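Local coordinates for MIP07328p (Drosophila melanogaster, PDB 6FKK), which probably acts as a repulsive axon guidance cue, its extracellular sema domain and plexin repeat belonging to a membrane-bound semaphorin that signals between cells, at residues E70-K75 / W80-Y85; F157-L162 / V232-R237. All blocks are in the same frame, centred on the assembly; numbering follows the deposited sequence.

The two contacts illustrate two ways in which parts of a sema-domain propeller are joined: a covalent bond within a short excursion, and a charge pair between residues far apart in sequence, on successive sheets. Interaction 1 (70-75 with 80-85) closes over only four intervening residues, before strand 86-91. Interaction 2 (157-162 with 232-237) joins residues some seventy-five positions apart and sets a hairpin turn against the end of a strand of the following sheet. Their centres lie 32 Å apart and their nearest atoms about 12 Å, so neither touches the other. The sugars of this structure are glycans attached to the protein and not ligands in a pocket; the side chain of Asp-81 is about 10 Å from a bound NAG.

Interaction 1 (E70-K75 / W80-Y85); sequences ELCALK and WDCHNY
Cys-72 and Cys-82 carry nearly all of this contact, a disulfide that ties helix 66-74 to the loop leading into strand 86-91. The whole unit is an excursion between two antiparallel sheets of the sema-domain propeller. From Cys-72 the CB leaves the helix toward the loop and comes 3.8 Å from CB of Cys-82. The next atom, SG, stands opposite its own backbone N (chi1 170°), which carries it off the helix to bond SG of Cys-82 at 2.0 Å. The C-S-S-C torsion of -86° gives the bridge a left-handed twist near the right angle usual for disulfides.

On the loop side, SG of Cys-82 also lies near the helix backbone, 3.4 Å from N of Ala-73, with the methyl of Ala-73 at its margin. Cys-82 centres an inverse gamma turn, in which N of His-83 makes a weak hydrogen bond to O of Asp-81. Farther out, Asp-44 bonds both His-83 and the backbone of Asn-84, whose ND2 bonds to O of Trp-62. Arg-69 of the same helix adds a weak hydrogen bond to O of Cys-82. With no hydrogen bond between 70-75 and 80-85, the join of these two segments rests on the buried covalent S-S link, a bond suited to an extracellular, oxidising setting and one that reduction would break.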
loop_
_atom_site.group_PDB
_atom_site.type_symbol
_atom_site.label_atom_id
_atom_site.label_comp_id
_atom_site.label_asym_id
_atom_site.label_seq_id
_atom_site.Cartn_x
_atom_site.Cartn_y
_atom_site.Cartn_z
ATOM N N GLU A 70 -16.077 28.371 -9.417
ATOM C CA GLU A 70 -15.690 29.503 -10.254
ATOM C C GLU A 70 -14.253 29.923 -9.976
ATOM O O GLU A 70 -13.438 30.030 -10.899
ATOM C CB GLU A 70 -16.648 30.674 -10.038
ATOM C CG GLU A 70 -17.955 30.557 -10.803
ATOM C CD GLU A 70 -18.996 31.550 -10.326
ATOM O OE1 GLU A 70 -18.668 32.385 -9.456
ATOM O OE2 GLU A 70 -20.144 31.494 -10.817
ATOM N N LEU A 71 -13.918 30.155 -8.703
ATOM C CA LEU A 71 -12.544 30.516 -8.369
ATOM C C LEU A 71 -11.574 29.401 -8.738
ATOM O O LEU A 71 -10.430 29.677 -9.113
ATOM C CB LEU A 71 -12.426 30.874 -6.883
ATOM C CG LEU A 71 -12.755 29.870 -5.771
ATOM C CD1 LEU A 71 -11.577 28.955 -5.441
ATOM C CD2 LEU A 71 -13.222 30.605 -4.522
ATOM N N CYS A 72 -12.013 28.143 -8.651
ATOM C CA CYS A 72 -11.177 27.034 -9.099
ATOM C C CYS A 72 -10.908 27.125 -10.595
ATOM O O CYS A 72 -9.762 27.000 -11.043
ATOM C CB CYS A 72 -11.839 25.702 -8.747
ATOM S SG CYS A 72 -11.057 24.250 -9.496
ATOM N N ALA A 73 -11.961 27.339 -11.390
ATOM C CA ALA A 73 -11.771 27.538 -12.822
ATOM C C ALA A 73 -11.002 28.820 -13.104
ATOM O O ALA A 73 -10.237 28.887 -14.073
ATOM C CB ALA A 73 -13.121 27.554 -13.538
ATOM N N LEU A 74 -11.194 29.847 -12.270
ATOM C CA LEU A 74 -10.386 31.056 -12.386
ATOM C C LEU A 74 -8.919 30.781 -12.067
ATOM O O LEU A 74 -8.033 31.453 -12.608
ATOM C CB LEU A 74 -10.934 32.146 -11.463
ATOM C CG LEU A 74 -11.861 33.214 -12.057
ATOM C CD1 LEU A 74 -13.103 32.600 -12.685
ATOM C CD2 LEU A 74 -12.249 34.230 -10.994
ATOM N N LYS A 75 -8.644 29.802 -11.202
ATOM C CA LYS A 75 -7.277 29.462 -10.831
ATOM C C LYS A 75 -6.516 28.764 -11.954
ATOM O O LYS A 75 -5.314 28.508 -11.796
ATOM C CB LYS A 75 -7.274 28.570 -9.586
ATOM C CG LYS A 75 -7.478 29.302 -8.269
ATOM C CD LYS A 75 -7.659 28.309 -7.130
ATOM C CE LYS A 75 -7.923 29.009 -5.808
ATOM N NZ LYS A 75 -8.158 28.026 -4.714
ATOM N N TRP A 80 -13.098 18.976 -14.770
ATOM C CA TRP A 80 -13.024 17.724 -14.024
ATOM C C TRP A 80 -12.219 17.888 -12.743
ATOM O O TRP A 80 -12.413 17.131 -11.784
ATOM C CB TRP A 80 -12.439 16.616 -14.899
ATOM C CG TRP A 80 -11.083 16.940 -15.454
ATOM C CD1 TRP A 80 -10.804 17.738 -16.529
ATOM C CD2 TRP A 80 -9.822 16.466 -14.968
ATOM N NE1 TRP A 80 -9.447 17.792 -16.737
ATOM C CE2 TRP A 80 -8.821 17.019 -15.793
ATOM C CE3 TRP A 80 -9.442 15.629 -13.916
ATOM C CZ2 TRP A 80 -7.465 16.763 -15.596
ATOM C CZ3 TRP A 80 -8.093 15.375 -13.721
ATOM C CH2 TRP A 80 -7.122 15.940 -14.559
ATOM N N ASP A 81 -11.327 18.876 -12.705
ATOM C CA ASP A 81 -10.589 19.164 -11.482
ATOM C C ASP A 81 -11.424 19.952 -10.481
ATOM O O ASP A 81 -11.267 19.768 -9.269
ATOM C CB ASP A 81 -9.307 19.927 -11.812
ATOM C CG ASP A 81 -8.159 19.010 -12.186
ATOM O OD1 ASP A 81 -8.105 17.870 -11.674
ATOM O OD2 ASP A 81 -7.301 19.438 -12.986
ATOM N N CYS A 82 -12.320 20.816 -10.963
ATOM C CA CYS A 82 -13.115 21.684 -10.092
ATOM C C CYS A 82 -14.356 20.934 -9.605
ATOM O O CYS A 82 -15.499 21.242 -9.948
ATOM C CB CYS A 82 -13.476 22.976 -10.811
ATOM S SG CYS A 82 -12.043 23.987 -11.255
ATOM N N HIS A 83 -14.099 19.919 -8.780
ATOM C CA HIS A 83 -15.134 19.169 -8.087
ATOM C C HIS A 83 -14.647 18.893 -6.669
ATOM O O HIS A 83 -13.565 19.329 -6.266
ATOM C CB HIS A 83 -15.476 17.867 -8.823
ATOM C CG HIS A 83 -16.450 18.046 -9.946
ATOM N ND1 HIS A 83 -17.813 17.949 -9.770
ATOM C CD2 HIS A 83 -16.259 18.313 -11.260
ATOM C CE1 HIS A 83 -18.420 18.149 -10.925
ATOM N NE2 HIS A 83 -17.499 18.372 -11.846
ATOM N N ASN A 84 -15.452 18.162 -5.908
ATOM C CA ASN A 84 -15.132 17.831 -4.520
ATOM C C ASN A 84 -14.924 16.321 -4.430
ATOM O O ASN A 84 -15.861 15.561 -4.183
ATOM C CB ASN A 84 -16.230 18.303 -3.573
ATOM C CG ASN A 84 -15.867 18.094 -2.117
ATOM O OD1 ASN A 84 -14.690 18.045 -1.759
ATOM N ND2 ASN A 84 -16.878 17.964 -1.267
ATOM N N TYR A 85 -13.680 15.893 -4.629
ATOM C CA TYR A 85 -13.315 14.487 -4.511
ATOM C C TYR A 85 -13.012 14.189 -3.049
ATOM O O TYR A 85 -12.038 14.705 -2.493
ATOM C CB TYR A 85 -12.117 14.162 -5.400
ATOM C CG TYR A 85 -12.375 14.365 -6.876
ATOM C CD1 TYR A 85 -12.174 15.603 -7.474
ATOM C CD2 TYR A 85 -12.817 13.318 -7.674
ATOM C CE1 TYR A 85 -12.410 15.793 -8.822
ATOM C CE2 TYR A 85 -13.054 13.497 -9.024
ATOM C CZ TYR A 85 -12.851 14.736 -9.592
ATOM O OH TYR A 85 -13.089 14.915 -10.937
#

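Interaction 2 (F157-L162 / V232-R237); sequences FADGHL and VCKNDR
Lys-234 lays the aliphatic part of its side chain against Ala-158, CD coming 3.9 Å from the methyl CB. The residues belong to successive sheets of the sema-domain beta-propeller: Ala-158 opens the type I' turn of the beta-hairpin formed by strands 154-158 and 161-165, and Lys-234 directly follows strand 225-233. The hairpin is a tight two-residue one, with Asp-159 and Gly-160 at its tip, both in positive-phi conformations. Tyr-163 touches both Ala-158 and Lys-234, adding an aromatic group beside the apolar part of the contact.

Beyond CD, a bend at chi3 (-64°) turns the chain so that NZ meets the carboxylate of Asp-159, and the two side chains cross at about a right angle. The resulting salt bridge includes a weak hydrogen bond, from NZ to OD2 of Asp-159 at 3.1 Å. Glu-202 is the stronger polar partner, so the ammonium group bridges two acidic residues. A methionine here would probably leave the carboxylates of Asp-159 and Glu-202 without their shared positive mate. The second carboxylate oxygen, OD1 of Asp-159, is 3.5 Å from NZ of Lys-234.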
loop_
_atom_site.group_PDB
_atom_site.type_symbol
_atom_site.label_atom_id
_atom_site.label_comp_id
_atom_site.label_asym_id
_atom_site.label_seq_id
_atom_site.Cartn_x
_atom_site.Cartn_y
_atom_site.Cartn_z
ATOM N N PHE A 157 -5.065 7.727 10.548
ATOM C CA PHE A 157 -5.665 8.230 11.780
ATOM C C PHE A 157 -5.213 7.339 12.931
ATOM O O PHE A 157 -5.670 6.199 13.059
ATOM C CB PHE A 157 -7.187 8.261 11.664
ATOM C CG PHE A 157 -7.864 9.072 12.735
ATOM C CD1 PHE A 157 -7.986 10.445 12.606
ATOM C CD2 PHE A 157 -8.387 8.459 13.861
ATOM C CE1 PHE A 157 -8.612 11.195 13.586
ATOM C CE2 PHE A 157 -9.016 9.203 14.844
ATOM C CZ PHE A 157 -9.127 10.572 14.705
ATOM N N ALA A 158 -4.319 7.861 13.772
ATOM C CA ALA A 158 -3.703 7.090 14.844
ATOM C C ALA A 158 -3.869 7.815 16.171
ATOM O O ALA A 158 -3.493 8.985 16.295
ATOM C CB ALA A 158 -2.218 6.846 14.559
ATOM N N ASP A 159 -4.424 7.107 17.159
ATOM C CA ASP A 159 -4.585 7.616 18.524
ATOM C C ASP A 159 -5.302 8.965 18.543
ATOM O O ASP A 159 -4.932 9.881 19.283
ATOM C CB ASP A 159 -3.239 7.705 19.241
ATOM C CG ASP A 159 -2.748 6.353 19.724
ATOM O OD1 ASP A 159 -3.380 5.331 19.381
ATOM O OD2 ASP A 159 -1.736 6.318 20.453
ATOM N N GLY A 160 -6.340 9.088 17.715
ATOM C CA GLY A 160 -7.195 10.254 17.707
ATOM C C GLY A 160 -6.696 11.444 16.915
ATOM O O GLY A 160 -7.325 12.508 16.972
ATOM N N HIS A 161 -5.594 11.311 16.181
ATOM C CA HIS A 161 -5.059 12.405 15.385
ATOM C C HIS A 161 -4.869 11.948 13.945
ATOM O O HIS A 161 -4.700 10.760 13.663
ATOM C CB HIS A 161 -3.732 12.926 15.954
ATOM C CG HIS A 161 -3.872 13.602 17.282
ATOM N ND1 HIS A 161 -4.113 14.953 17.407
ATOM C CD2 HIS A 161 -3.810 13.113 18.542
ATOM C CE1 HIS A 161 -4.190 15.268 18.688
ATOM N NE2 HIS A 161 -4.011 14.168 19.398
ATOM N N LEU A 162 -4.896 12.917 13.033
ATOM C CA LEU A 162 -4.760 12.659 11.605
ATOM C C LEU A 162 -3.328 12.954 11.175
ATOM O O LEU A 162 -2.867 14.096 11.279
ATOM C CB LEU A 162 -5.748 13.508 10.804
ATOM C CG LEU A 162 -5.689 13.364 9.282
ATOM C CD1 LEU A 162 -5.954 11.928 8.875
ATOM C CD2 LEU A 162 -6.682 14.303 8.620
ATOM N N VAL A 232 7.599 8.763 12.311
ATOM C CA VAL A 232 7.501 9.852 13.273
ATOM C C VAL A 232 6.971 9.283 14.581
ATOM O O VAL A 232 6.198 8.320 14.592
ATOM C CB VAL A 232 6.591 10.998 12.776
ATOM C CG1 VAL A 232 7.231 11.732 11.611
ATOM C CG2 VAL A 232 5.226 10.457 12.381
ATOM N N CYS A 233 7.399 9.876 15.693
ATOM C CA CYS A 233 6.856 9.514 16.995
ATOM C C CYS A 233 5.504 10.188 17.181
ATOM O O CYS A 233 5.355 11.382 16.904
ATOM C CB CYS A 233 7.805 9.924 18.121
ATOM S SG CYS A 233 9.355 8.992 18.225
ATOM N N LYS A 234 4.518 9.424 17.652
ATOM C CA LYS A 234 3.194 10.000 17.855
ATOM C C LYS A 234 3.179 10.973 19.027
ATOM O O LYS A 234 2.433 11.958 19.003
ATOM C CB LYS A 234 2.163 8.890 18.063
ATOM C CG LYS A 234 2.044 7.929 16.890
ATOM C CD LYS A 234 0.847 6.998 17.034
ATOM C CE LYS A 234 0.992 6.075 18.231
ATOM N NZ LYS A 234 -0.044 5.005 18.247
ATOM N N ASN A 235 3.999 10.724 20.049
ATOM C CA ASN A 235 4.080 11.591 21.217
ATOM C C ASN A 235 4.980 12.802 20.996
ATOM O O ASN A 235 5.380 13.450 21.973
ATOM C CB ASN A 235 4.567 10.794 22.429
ATOM C CG ASN A 235 6.029 10.406 22.326
ATOM O OD1 ASN A 235 6.569 10.251 21.229
ATOM N ND2 ASN A 235 6.681 10.246 23.473
ATOM N N ASP A 236 5.311 13.114 19.746
ATOM C CA ASP A 236 6.153 14.265 19.453
ATOM C C ASP A 236 5.400 15.551 19.769
ATOM O O ASP A 236 4.276 15.757 19.300
ATOM C CB ASP A 236 6.586 14.238 17.985
ATOM C CG ASP A 236 7.833 15.069 17.720
ATOM O OD1 ASP A 236 8.079 16.043 18.463
ATOM O OD2 ASP A 236 8.570 14.744 16.763
ATOM N N ARG A 237 6.012 16.412 20.583
ATOM C CA ARG A 237 5.446 17.713 20.918
ATOM C C ARG A 237 6.235 18.861 20.297
ATOM O O ARG A 237 6.092 20.010 20.727
ATOM C CB ARG A 237 5.379 17.901 22.434
ATOM C CG ARG A 237 4.575 16.860 23.188
ATOM C CD ARG A 237 4.444 17.274 24.646
ATOM N NE ARG A 237 4.274 16.137 25.544
ATOM C CZ ARG A 237 4.349 16.222 26.868
ATOM N NH1 ARG A 237 4.594 17.391 27.443
ATOM N NH2 ARG A 237 4.186 15.139 27.618
#